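PDB 1J6U: UDP-N-acetylmuramate--L-alanine ligase from Thermotoga maritima, which catalyses the ATP-dependent joining of L-alanine to UDP-N-acetylmuramate, a cytoplasmic step in the biosynthesis of bacterial cell-wall peptidoglycan. Local coordinates for residues A27-H31 against P143-L147; E48-Y52 against E155-Y159; D73-P79 against V96-R101; E172-F177 against E196-N200. One frame throughout, in Å; residues are numbered along the deposited sequence.

Interaction 1 (A27-H31 against P143-L147); sequences AVALH and PTVFL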
loop_
_atom_site.group_PDB
_atom_site.type_symbol
_atom_site.label_atom_id
_atom_site.label_comp_id
_atom_site.label_asym_id
_atom_site.label_seq_id
_atom_site.Cartn_x
_atom_site.Cartn_y
_atom_site.Cartn_z
ATOM N N ALA A 27 5.088 -11.989 -0.516
ATOM C CA ALA A 27 5.181 -11.882 -1.974
ATOM C C ALA A 27 6.378 -12.669 -2.491
ATOM O O ALA A 27 6.265 -13.475 -3.445
ATOM C CB ALA A 27 5.295 -10.437 -2.389
ATOM N N VAL A 28 7.518 -12.441 -1.845
ATOM C CA VAL A 28 8.746 -13.120 -2.213
ATOM C C VAL A 28 8.568 -14.620 -1.948
ATOM O O VAL A 28 8.992 -15.441 -2.760
ATOM C CB VAL A 28 9.944 -12.564 -1.421
ATOM C CG1 VAL A 28 11.202 -13.301 -1.793
ATOM C CG2 VAL A 28 10.099 -11.088 -1.698
ATOM N N ALA A 29 7.914 -14.990 -0.847
ATOM C CA ALA A 29 7.710 -16.401 -0.580
ATOM C C ALA A 29 6.832 -17.019 -1.673
ATOM O O ALA A 29 7.149 -18.104 -2.181
ATOM C CB ALA A 29 7.068 -16.619 0.785
ATOM N N LEU A 30 5.741 -16.336 -2.030
ATOM C CA LEU A 30 4.814 -16.842 -3.057
ATOM C C LEU A 30 5.549 -17.017 -4.411
ATOM O O LEU A 30 5.388 -18.012 -5.094
ATOM C CB LEU A 30 3.617 -15.896 -3.182
ATOM C CG LEU A 30 2.558 -15.975 -2.066
ATOM C CD1 LEU A 30 1.831 -14.644 -1.940
ATOM C CD2 LEU A 30 1.553 -17.088 -2.350
ATOM N N HIS A 31 6.363 -16.044 -4.782
ATOM C CA HIS A 31 7.151 -16.142 -5.995
ATOM C C HIS A 31 7.997 -17.441 -5.977
ATOM O O HIS A 31 7.964 -18.230 -6.926
ATOM C CB HIS A 31 8.062 -14.908 -6.098
ATOM C CG HIS A 31 8.938 -14.903 -7.305
ATOM N ND1 HIS A 31 8.436 -14.918 -8.588
ATOM C CD2 HIS A 31 10.286 -14.885 -7.425
ATOM C CE1 HIS A 31 9.439 -14.910 -9.447
ATOM N NE2 HIS A 31 10.570 -14.890 -8.766
ATOM N N PRO A 143 2.381 -9.690 -16.638
ATOM C CA PRO A 143 3.484 -9.334 -15.746
ATOM C C PRO A 143 3.590 -10.163 -14.461
ATOM O O PRO A 143 2.625 -10.756 -14.003
ATOM C CB PRO A 143 3.179 -7.873 -15.410
ATOM C CG PRO A 143 1.630 -7.944 -15.267
ATOM C CD PRO A 143 1.201 -8.816 -16.415
ATOM N N THR A 144 4.791 -10.202 -13.912
ATOM C CA THR A 144 5.010 -10.830 -12.631
ATOM C C THR A 144 4.834 -9.598 -11.747
ATOM O O THR A 144 5.451 -8.544 -12.006
ATOM C CB THR A 144 6.455 -11.393 -12.474
ATOM O OG1 THR A 144 6.583 -12.588 -13.252
ATOM C CG2 THR A 144 6.743 -11.758 -11.019
ATOM N N VAL A 145 3.976 -9.717 -10.734
ATOM C CA VAL A 145 3.708 -8.609 -9.824
ATOM C C VAL A 145 4.083 -8.877 -8.350
ATOM O O VAL A 145 3.827 -9.942 -7.808
ATOM C CB VAL A 145 2.205 -8.223 -9.892
ATOM C CG1 VAL A 145 1.927 -6.946 -9.061
ATOM C CG2 VAL A 145 1.791 -8.044 -11.362
ATOM N N PHE A 146 4.698 -7.880 -7.727
ATOM C CA PHE A 146 5.082 -7.932 -6.333
ATOM C C PHE A 146 4.446 -6.678 -5.771
ATOM O O PHE A 146 4.965 -5.572 -5.936
ATOM C CB PHE A 146 6.616 -7.855 -6.145
ATOM C CG PHE A 146 7.327 -9.101 -6.528
ATOM C CD1 PHE A 146 7.712 -9.324 -7.847
ATOM C CD2 PHE A 146 7.583 -10.091 -5.577
ATOM C CE1 PHE A 146 8.343 -10.531 -8.192
ATOM C CE2 PHE A 146 8.206 -11.281 -5.936
ATOM C CZ PHE A 146 8.583 -11.498 -7.245
ATOM N N LEU A 147 3.334 -6.854 -5.077
ATOM C CA LEU A 147 2.621 -5.717 -4.523
ATOM C C LEU A 147 2.772 -5.631 -3.018
ATOM O O LEU A 147 2.801 -6.657 -2.336
ATOM C CB LEU A 147 1.141 -5.880 -4.822
ATOM C CG LEU A 147 0.379 -4.730 -5.440
ATOM C CD1 LEU A 147 -1.069 -4.951 -5.050
ATOM C CD2 LEU A 147 0.898 -3.365 -4.975
#
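Phe146 drives the edge of its ring into one face of the imidazole of His31. The pair is a T-shaped stack, with ring centroids 5.1 Å apart and planes inclined at 67°. Phe146 CZ leads, 3.4 Å from His31 CG and displaced from the middle of the imidazole toward its rim. Beside it, Phe146 CE2 lies 3.6 Å from His31 CB. Carrying CG on the side away from its own carbonyl carbon (chi1 -73°), Phe146 lays its CD2 edge along the helix as well, with CD2 3.9 Å from Ala27 CB. Two residues one helical turn apart, Ala27 and His31, therefore receive a single ring. The contact joins helix 23-34 of the N-terminal Mur ligase domain, whose start probably carries a Rossmann-type glycine-rich turn, to strand 144-146 of the central, ATP-binding domain; the short axes run 9.2 Å apart and roughly antiparallel, at 152°. All the residues that touch are buried. Across the two segments the evidence is for aromatic and apolar packing, while His31 ND1 is satisfied by a hydrogen bond with Tyr159 OH. Tyr159 and Phe105 also pack edge-to-face with Phe146, and Thr108 of helix 101-112 touches His31.

Interaction 2 (E48-Y52 against E155-Y159); sequences ERTAY and EHGNY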
loop_
_atom_site.group_PDB
_atom_site.type_symbol
_atom_site.label_atom_id
_atom_site.label_comp_id
_atom_site.label_asym_id
_atom_site.label_seq_id
_atom_site.Cartn_x
_atom_site.Cartn_y
_atom_site.Cartn_z
ATOM N N GLU A 48 -3.402 -11.937 7.518
ATOM C CA GLU A 48 -4.215 -12.528 6.442
ATOM C C GLU A 48 -3.294 -13.250 5.486
ATOM O O GLU A 48 -3.690 -14.257 4.887
ATOM C CB GLU A 48 -5.158 -11.524 5.725
ATOM C CG GLU A 48 -4.643 -10.637 4.601
ATOM C CD GLU A 48 -4.381 -11.339 3.271
ATOM O OE1 GLU A 48 -5.118 -12.267 2.817
ATOM O OE2 GLU A 48 -3.405 -10.916 2.646
ATOM N N ARG A 49 -2.048 -12.776 5.368
ATOM C CA ARG A 49 -1.080 -13.478 4.528
ATOM C C ARG A 49 -0.777 -14.885 5.104
ATOM O O ARG A 49 -0.816 -15.868 4.357
ATOM C CB ARG A 49 0.227 -12.675 4.371
ATOM C CG ARG A 49 0.178 -11.495 3.355
ATOM C CD ARG A 49 -1.083 -11.530 2.498
ATOM N NE ARG A 49 -0.912 -12.104 1.176
ATOM C CZ ARG A 49 -1.880 -12.635 0.413
ATOM N NH1 ARG A 49 -3.151 -12.700 0.792
ATOM N NH2 ARG A 49 -1.548 -13.154 -0.755
ATOM N N THR A 50 -0.512 -15.004 6.411
ATOM C CA THR A 50 -0.215 -16.337 6.976
ATOM C C THR A 50 -1.414 -17.223 6.702
ATOM O O THR A 50 -1.272 -18.381 6.300
ATOM C CB THR A 50 0.095 -16.336 8.529
ATOM O OG1 THR A 50 -0.994 -15.776 9.274
ATOM C CG2 THR A 50 1.315 -15.522 8.832
ATOM N N ALA A 51 -2.608 -16.676 6.873
ATOM C CA ALA A 51 -3.786 -17.484 6.606
ATOM C C ALA A 51 -3.779 -17.885 5.122
ATOM O O ALA A 51 -3.925 -19.061 4.750
ATOM C CB ALA A 51 -5.025 -16.689 6.942
ATOM N N TYR A 52 -3.554 -16.896 4.268
ATOM C CA TYR A 52 -3.572 -17.159 2.843
ATOM C C TYR A 52 -2.521 -18.170 2.431
ATOM O O TYR A 52 -2.825 -19.133 1.701
ATOM C CB TYR A 52 -3.385 -15.857 2.033
ATOM C CG TYR A 52 -3.521 -16.124 0.554
ATOM C CD1 TYR A 52 -4.747 -16.501 0.011
ATOM C CD2 TYR A 52 -2.399 -16.127 -0.286
ATOM C CE1 TYR A 52 -4.857 -16.888 -1.340
ATOM C CE2 TYR A 52 -2.495 -16.509 -1.637
ATOM C CZ TYR A 52 -3.726 -16.889 -2.158
ATOM O OH TYR A 52 -3.831 -17.263 -3.490
ATOM N N GLU A 155 -3.650 -12.972 -8.819
ATOM C CA GLU A 155 -3.858 -14.370 -8.440
ATOM C C GLU A 155 -3.621 -14.691 -6.947
ATOM O O GLU A 155 -4.332 -15.486 -6.357
ATOM C CB GLU A 155 -2.981 -15.280 -9.307
ATOM C CG GLU A 155 -3.070 -16.752 -8.922
ATOM C CD GLU A 155 -2.500 -17.683 -9.984
ATOM O OE1 GLU A 155 -1.623 -17.247 -10.768
ATOM O OE2 GLU A 155 -2.924 -18.862 -10.026
ATOM N N HIS A 156 -2.629 -14.066 -6.343
ATOM C CA HIS A 156 -2.341 -14.306 -4.943
ATOM C C HIS A 156 -2.403 -13.040 -4.119
ATOM O O HIS A 156 -1.795 -12.958 -3.082
ATOM C CB HIS A 156 -0.977 -14.960 -4.800
ATOM C CG HIS A 156 -0.912 -16.318 -5.413
ATOM N ND1 HIS A 156 -1.788 -17.327 -5.069
ATOM C CD2 HIS A 156 -0.143 -16.809 -6.411
ATOM C CE1 HIS A 156 -1.567 -18.378 -5.839
ATOM N NE2 HIS A 156 -0.577 -18.089 -6.663
ATOM N N GLY A 157 -3.106 -12.026 -4.603
ATOM C CA GLY A 157 -3.267 -10.830 -3.804
ATOM C C GLY A 157 -2.244 -9.743 -3.825
ATOM O O GLY A 157 -2.597 -8.583 -4.099
ATOM N N ASN A 158 -1.004 -10.099 -3.479
ATOM C CA ASN A 158 0.093 -9.140 -3.443
ATOM C C ASN A 158 1.178 -9.687 -4.336
ATOM O O ASN A 158 2.291 -9.161 -4.401
ATOM C CB ASN A 158 0.627 -8.926 -2.001
ATOM C CG ASN A 158 1.214 -10.211 -1.356
ATOM O OD1 ASN A 158 0.775 -11.338 -1.624
ATOM N ND2 ASN A 158 2.198 -10.024 -0.487
ATOM N N TYR A 159 0.824 -10.743 -5.046
ATOM C CA TYR A 159 1.762 -11.381 -5.951
ATOM C C TYR A 159 1.024 -12.085 -7.065
ATOM O O TYR A 159 -0.116 -12.520 -6.885
ATOM C CB TYR A 159 2.608 -12.430 -5.230
ATOM C CG TYR A 159 3.458 -13.237 -6.198
ATOM C CD1 TYR A 159 4.659 -12.722 -6.680
ATOM C CD2 TYR A 159 3.026 -14.482 -6.686
ATOM C CE1 TYR A 159 5.418 -13.417 -7.616
ATOM C CE2 TYR A 159 3.763 -15.190 -7.623
ATOM C CZ TYR A 159 4.970 -14.650 -8.086
ATOM O OH TYR A 159 5.750 -15.323 -9.006
#
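The rings of Tyr52 and His156 meet rim to rim, neither over the other's face, with their planes 51° apart. Tyr52 OH arrives at the edge of the imidazole, near its plane, and one face of that imidazole carries CG of the neighbouring Glu155, 3.6 Å above it. Helix 48-55 of the Rossmann-like N-terminal domain faces the loop between strands 144-146 and 159-160 of the central domain, an interdomain contact. With CG of Tyr52 opposite its backbone N (chi1 -175°), the phenol reaches across, and OH forms a 2.6 Å hydrogen bond with His156 ND1; either atom could be the donor. A phenylalanine here would keep the ring but probably leave His156 ND1 without its mate and the imidazole freer to turn. Arg49 makes a looser link: its guanidinium stands nearly upright, 82°, to the amide of Asn158, and NE gives a weak bond to Asn158 OD1 at 3.4 Å. The amide's other end is held more firmly, by Asn158 ND2 to Ser26 OG. Gly157 has a positive phi, at which a CB would collide with His156 O. Within the helix, Arg49 NH1 makes a salt bridge to Glu48 OE2, 2.6 Å, using the syn lone pair of that oxygen.

Interaction 3 (D73-P79 against V96-R101); sequences DLVIKTP and VPIENR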
loop_
_atom_site.group_PDB
_atom_site.type_symbol
_atom_site.label_atom_id
_atom_site.label_comp_id
_atom_site.label_asym_id
_atom_site.label_seq_id
_atom_site.Cartn_x
_atom_site.Cartn_y
_atom_site.Cartn_z
ATOM N N ASP A 73 17.886 -24.616 3.187
ATOM C CA ASP A 73 19.145 -24.373 2.524
ATOM C C ASP A 73 19.353 -22.904 2.605
ATOM O O ASP A 73 20.462 -22.384 2.419
ATOM C CB ASP A 73 19.054 -24.742 1.046
ATOM C CG ASP A 73 18.589 -26.144 0.850
ATOM O OD1 ASP A 73 19.140 -27.025 1.541
ATOM O OD2 ASP A 73 17.678 -26.371 0.022
ATOM N N LEU A 74 18.267 -22.218 2.894
ATOM C CA LEU A 74 18.353 -20.784 2.901
ATOM C C LEU A 74 17.385 -20.168 3.878
ATOM O O LEU A 74 16.265 -20.646 4.051
ATOM C CB LEU A 74 18.067 -20.298 1.483
ATOM C CG LEU A 74 18.246 -18.806 1.343
ATOM C CD1 LEU A 74 19.716 -18.493 1.676
ATOM C CD2 LEU A 74 17.826 -18.349 -0.069
ATOM N N VAL A 75 17.819 -19.094 4.518
ATOM C CA VAL A 75 16.961 -18.413 5.461
ATOM C C VAL A 75 16.877 -16.967 5.047
ATOM O O VAL A 75 17.914 -16.327 4.854
ATOM C CB VAL A 75 17.526 -18.418 6.899
ATOM C CG1 VAL A 75 16.813 -17.325 7.714
ATOM C CG2 VAL A 75 17.313 -19.761 7.558
ATOM N N ILE A 76 15.654 -16.448 4.930
ATOM C CA ILE A 76 15.470 -15.046 4.583
ATOM C C ILE A 76 14.772 -14.331 5.731
ATOM O O ILE A 76 13.821 -14.869 6.338
ATOM C CB ILE A 76 14.619 -14.890 3.329
ATOM C CG1 ILE A 76 15.260 -15.671 2.187
ATOM C CG2 ILE A 76 14.493 -13.410 2.988
ATOM C CD1 ILE A 76 14.478 -15.615 0.935
ATOM N N LYS A 77 15.236 -13.123 6.032
ATOM C CA LYS A 77 14.647 -12.352 7.129
ATOM C C LYS A 77 14.373 -10.891 6.775
ATOM O O LYS A 77 15.034 -10.295 5.932
ATOM C CB LYS A 77 15.565 -12.406 8.357
ATOM C CG LYS A 77 16.859 -11.626 8.212
ATOM C CD LYS A 77 17.826 -11.965 9.336
ATOM C CE LYS A 77 18.401 -10.737 9.996
ATOM N NZ LYS A 77 19.365 -9.952 9.185
ATOM N N THR A 78 13.390 -10.319 7.437
ATOM C CA THR A 78 13.047 -8.925 7.221
ATOM C C THR A 78 13.871 -8.041 8.150
ATOM O O THR A 78 14.368 -8.488 9.181
ATOM C CB THR A 78 11.605 -8.692 7.544
ATOM O OG1 THR A 78 11.460 -8.536 8.969
ATOM C CG2 THR A 78 10.783 -9.880 7.051
ATOM N N PRO A 79 13.991 -6.755 7.819
ATOM C CA PRO A 79 14.781 -5.868 8.681
ATOM C C PRO A 79 14.349 -5.902 10.139
ATOM O O PRO A 79 15.137 -5.571 11.022
ATOM C CB PRO A 79 14.574 -4.486 8.057
ATOM C CG PRO A 79 14.231 -4.800 6.604
ATOM C CD PRO A 79 13.352 -6.016 6.714
ATOM N N VAL A 96 23.638 -21.939 8.267
ATOM C CA VAL A 96 22.797 -21.760 7.109
ATOM C C VAL A 96 22.847 -20.295 6.662
ATOM O O VAL A 96 22.679 -19.370 7.449
ATOM C CB VAL A 96 21.376 -22.178 7.429
ATOM C CG1 VAL A 96 20.426 -21.777 6.302
ATOM C CG2 VAL A 96 21.353 -23.683 7.621
ATOM N N PRO A 97 23.125 -20.070 5.381
ATOM C CA PRO A 97 23.192 -18.700 4.846
ATOM C C PRO A 97 21.875 -17.960 5.120
ATOM O O PRO A 97 20.770 -18.511 4.979
ATOM C CB PRO A 97 23.442 -18.923 3.364
ATOM C CG PRO A 97 22.714 -20.272 3.108
ATOM C CD PRO A 97 23.161 -21.081 4.311
ATOM N N ILE A 98 22.012 -16.718 5.547
ATOM C CA ILE A 98 20.871 -15.901 5.902
ATOM C C ILE A 98 20.893 -14.676 5.040
ATOM O O ILE A 98 21.932 -14.028 4.895
ATOM C CB ILE A 98 20.947 -15.434 7.360
ATOM C CG1 ILE A 98 20.726 -16.617 8.291
ATOM C CG2 ILE A 98 19.895 -14.366 7.635
ATOM C CD1 ILE A 98 21.311 -16.356 9.651
ATOM N N GLU A 99 19.741 -14.362 4.462
ATOM C CA GLU A 99 19.663 -13.199 3.628
ATOM C C GLU A 99 18.536 -12.278 4.016
ATOM O O GLU A 99 17.552 -12.705 4.642
ATOM C CB GLU A 99 19.542 -13.617 2.189
ATOM C CG GLU A 99 20.408 -12.755 1.352
ATOM C CD GLU A 99 20.903 -13.498 0.168
ATOM O OE1 GLU A 99 21.321 -14.667 0.369
ATOM O OE2 GLU A 99 20.873 -12.909 -0.943
ATOM N N ASN A 100 18.719 -11.001 3.681
ATOM C CA ASN A 100 17.731 -9.956 3.952
ATOM C C ASN A 100 16.767 -9.803 2.786
ATOM O O ASN A 100 17.171 -9.865 1.624
ATOM C CB ASN A 100 18.444 -8.642 4.248
ATOM C CG ASN A 100 19.197 -8.698 5.587
ATOM O OD1 ASN A 100 18.594 -8.952 6.636
ATOM N ND2 ASN A 100 20.510 -8.484 5.551
ATOM N N ARG A 101 15.490 -9.638 3.119
ATOM C CA ARG A 101 14.403 -9.484 2.158
ATOM C C ARG A 101 14.753 -8.676 0.894
ATOM O O ARG A 101 14.778 -9.227 -0.207
ATOM C CB ARG A 101 13.208 -8.844 2.872
ATOM C CG ARG A 101 11.880 -8.850 2.091
ATOM C CD ARG A 101 10.759 -8.146 2.896
ATOM N NE ARG A 101 11.197 -6.826 3.375
ATOM C CZ ARG A 101 10.659 -6.167 4.409
ATOM N NH1 ARG A 101 11.128 -4.965 4.782
ATOM N NH2 ARG A 101 9.646 -6.703 5.086
#
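Val75 and Ile98 lie side by side at the tightly packed middle of this contact, Val75 CB 3.9 Å from Ile98 CG1, while Asp73, Pro97 and Pro79 at the ends lie exposed to solvent. Beneath these side chains the backbones are closely joined: Glu99 N donates to Val75 O at 2.7 Å with an N-H...O angle of 162°, and Lys77 N to Glu99 O at 2.7 Å. The bonds from Val75 N to Pro97 O and from Arg101 N to Lys77 O complete the run. Such bonding, with strand axes only 31° apart, identifies parallel neighbours. Strands 74-77 and 98-100 flank helix 86-93 in a beta-alpha-beta unit of the N-terminal Rossmann-like domain, with 98-100 at the margin of the sheet within this chain. The face bearing Val75, Lys77 and Ile98 packs under helix 86-93; Ile76, on the other face, touches Met25 of helix 23-34. Toward the surface, Lys77 bends at chi3 and chi4, resting CD 3.6 Å from Ile98 CG2 before NZ donates to Asn100 OD1 at 2.8 Å. At the opposite end, exposed Pro97 places CG 3.8 Å from Leu74 CD1. Glu99 meets its partner strand chiefly through backbone bonds, and its carboxylate comes close to the like-charged one of Asp107. Beyond the strands, exposed Pro79 sets CD over one face of the Arg101 guanidinium, 3.1 Å from NH1, with Thr78 CB on the same group at 3.7 Å from NH2. Arg101 NH1 makes its salt bridge to Glu174 of the central domain.

Interaction 4 (E172-F177 against E196-N200); sequences ESEEFF and ENYGN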
loop_
_atom_site.group_PDB
_atom_site.type_symbol
_atom_site.label_atom_id
_atom_site.label_comp_id
_atom_site.label_asym_id
_atom_site.label_seq_id
_atom_site.Cartn_x
_atom_site.Cartn_y
_atom_site.Cartn_z
ATOM N N GLU A 172 11.471 3.114 -0.124
ATOM C CA GLU A 172 12.555 4.038 0.056
ATOM C C GLU A 172 12.930 4.197 1.516
ATOM O O GLU A 172 13.550 5.194 1.914
ATOM C CB GLU A 172 12.231 5.405 -0.579
ATOM C CG GLU A 172 10.836 6.011 -0.330
ATOM C CD GLU A 172 10.545 6.319 1.124
ATOM O OE1 GLU A 172 10.352 5.352 1.899
ATOM O OE2 GLU A 172 10.511 7.522 1.489
ATOM N N SER A 173 12.557 3.221 2.328
ATOM C CA SER A 173 12.905 3.316 3.737
ATOM C C SER A 173 14.267 2.728 3.872
ATOM O O SER A 173 15.060 3.170 4.684
ATOM C CB SER A 173 11.925 2.549 4.615
ATOM O OG SER A 173 10.738 3.295 4.694
ATOM N N GLU A 174 14.535 1.718 3.069
ATOM C CA GLU A 174 15.831 1.088 3.121
ATOM C C GLU A 174 16.689 1.709 2.040
ATOM O O GLU A 174 16.362 1.623 0.861
ATOM C CB GLU A 174 15.699 -0.421 2.904
ATOM C CG GLU A 174 14.305 -0.961 3.270
ATOM C CD GLU A 174 14.249 -2.491 3.416
ATOM O OE1 GLU A 174 13.155 -3.075 3.171
ATOM O OE2 GLU A 174 15.290 -3.100 3.790
ATOM N N GLU A 175 17.781 2.342 2.457
ATOM C CA GLU A 175 18.743 2.978 1.551
ATOM C C GLU A 175 19.126 2.076 0.358
ATOM O O GLU A 175 19.356 2.558 -0.764
ATOM C CB GLU A 175 19.999 3.344 2.345
ATOM C CG GLU A 175 21.009 4.233 1.631
ATOM C CD GLU A 175 22.205 4.553 2.520
ATOM O OE1 GLU A 175 22.571 5.750 2.642
ATOM O OE2 GLU A 175 22.773 3.595 3.099
ATOM N N PHE A 176 19.183 0.773 0.607
ATOM C CA PHE A 176 19.536 -0.212 -0.422
ATOM C C PHE A 176 18.609 -0.178 -1.633
ATOM O O PHE A 176 18.889 -0.839 -2.622
ATOM C CB PHE A 176 19.491 -1.626 0.163
ATOM C CG PHE A 176 20.084 -2.688 -0.737
ATOM C CD1 PHE A 176 21.459 -2.781 -0.914
ATOM C CD2 PHE A 176 19.263 -3.614 -1.386
ATOM C CE1 PHE A 176 22.015 -3.786 -1.728
ATOM C CE2 PHE A 176 19.796 -4.623 -2.200
ATOM C CZ PHE A 176 21.183 -4.712 -2.375
ATOM N N PHE A 177 17.503 0.565 -1.566
ATOM C CA PHE A 177 16.601 0.579 -2.714
ATOM C C PHE A 177 17.342 1.196 -3.869
ATOM O O PHE A 177 17.122 0.825 -5.021
ATOM C CB PHE A 177 15.298 1.336 -2.409
ATOM C CG PHE A 177 15.369 2.820 -2.612
ATOM C CD1 PHE A 177 14.927 3.394 -3.819
ATOM C CD2 PHE A 177 15.815 3.653 -1.595
ATOM C CE1 PHE A 177 14.925 4.781 -4.007
ATOM C CE2 PHE A 177 15.820 5.042 -1.768
ATOM C CZ PHE A 177 15.374 5.615 -2.977
ATOM N N GLU A 196 15.972 7.275 9.345
ATOM C CA GLU A 196 16.602 6.343 10.283
ATOM C C GLU A 196 17.626 5.434 9.643
ATOM O O GLU A 196 18.649 5.140 10.254
ATOM C CB GLU A 196 15.554 5.456 10.967
ATOM C CG GLU A 196 14.471 6.202 11.773
ATOM C CD GLU A 196 13.241 6.624 10.951
ATOM O OE1 GLU A 196 12.730 5.794 10.155
ATOM O OE2 GLU A 196 12.778 7.780 11.126
ATOM N N ASN A 197 17.358 4.990 8.416
ATOM C CA ASN A 197 18.261 4.081 7.722
ATOM C C ASN A 197 19.276 4.815 6.845
ATOM O O ASN A 197 20.108 4.199 6.180
ATOM C CB ASN A 197 17.435 3.079 6.911
ATOM C CG ASN A 197 18.263 1.929 6.359
ATOM O OD1 ASN A 197 18.554 1.864 5.159
ATOM N ND2 ASN A 197 18.640 1.006 7.235
ATOM N N TYR A 198 19.201 6.141 6.841
ATOM C CA TYR A 198 20.152 6.969 6.092
ATOM C C TYR A 198 20.998 7.771 7.107
ATOM O O TYR A 198 21.374 8.936 6.858
ATOM C CB TYR A 198 19.411 7.953 5.168
ATOM C CG TYR A 198 18.570 7.281 4.121
ATOM C CD1 TYR A 198 17.257 6.926 4.391
ATOM C CD2 TYR A 198 19.117 6.920 2.892
ATOM C CE1 TYR A 198 16.510 6.221 3.470
ATOM C CE2 TYR A 198 18.377 6.212 1.964
ATOM C CZ TYR A 198 17.069 5.863 2.261
ATOM O OH TYR A 198 16.314 5.143 1.364
ATOM N N GLY A 199 21.279 7.136 8.248
ATOM C CA GLY A 199 22.030 7.793 9.293
ATOM C C GLY A 199 21.445 9.174 9.499
ATOM O O GLY A 199 22.173 10.139 9.681
ATOM N N ASN A 200 20.123 9.262 9.462
ATOM C CA ASN A 200 19.423 10.530 9.616
ATOM C C ASN A 200 20.028 11.627 8.776
ATOM O O ASN A 200 20.114 12.771 9.212
ATOM C CB ASN A 200 19.396 10.952 11.075
ATOM C CG ASN A 200 18.640 9.968 11.925
ATOM O OD1 ASN A 200 19.081 8.827 12.122
ATOM N ND2 ASN A 200 17.480 10.384 12.416
HETATM O O HOH W 1 14.950 4.883 7.042
HETATM O O HOH W 2 21.970 2.214 5.177
HETATM O O HOH W 3 19.048 -0.151 3.341
#
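Glu175 can be followed outward along the ring of Tyr198. Its CB lies 3.3 Å from Tyr198 CE2 and also close to the amide oxygen of Asn197. CG, placed opposite the backbone N (chi1 -170°), keeps to the same side of the phenol and crosses it obliquely, 3.5 Å from Tyr198 CD2. At the end of the extended chain CD and OE1 still approach CD2, the carboxylate turned 89° from the ring plane. OE1 takes its salt bridge from Arg204, while OE2 has water 2 at 2.6 Å, a water that also lies near Asn197 O. Tyr198 passes beneath this chain to donate from OH to Glu172 O at 2.8 Å. The donor stands well above the carbonyl plane, by 63°, and not on a lone pair. Tyr198 OH also sits at the edge of the Phe177 ring, 3.2 Å from Phe177 CE2. A leucine in place of Tyr198 would probably leave Glu172 O without this donor and open a gap beside Glu175 and Phe177. Asn197 grips the loop from another direction: Glu175 N donates to Asn197 OD1 at 2.9 Å, and water 3 links that oxygen to Phe176 N. Water 1 bridges Ser173 O and Asn197 N. These are the loops after strands 166-170 and 184-187, which flank strand 116-120 in the central domain sheet. Since main-chain groups are the chief targets, the contact probably serves to hold the shape of both loops and may help to position Glu172, whose carboxylate bonds to Tyr205 and, weakly, to Thr122 of the predicted ATP site.

Interactions 1 and 2 both join the N-terminal domain to the central one and touch each other, through Leu147 N with Asn158 O and through the shared Tyr159. They differ in burial: interaction 1 is wholly buried and aromatic, interaction 2 partly exposed and polar. Interactions 3 and 4 each stay within one domain and are partly exposed. Interaction 3 relies on regular backbone bonding between strands, whereas interaction 4 ties two irregular loops with side-chain-to-backbone bonds and waters. The Arg101-Glu174 bridge connects these two across the domain boundary, although their centres lie about 19 Å apart. Interactions 2 and 4 are the most distant, centres about 27 Å apart.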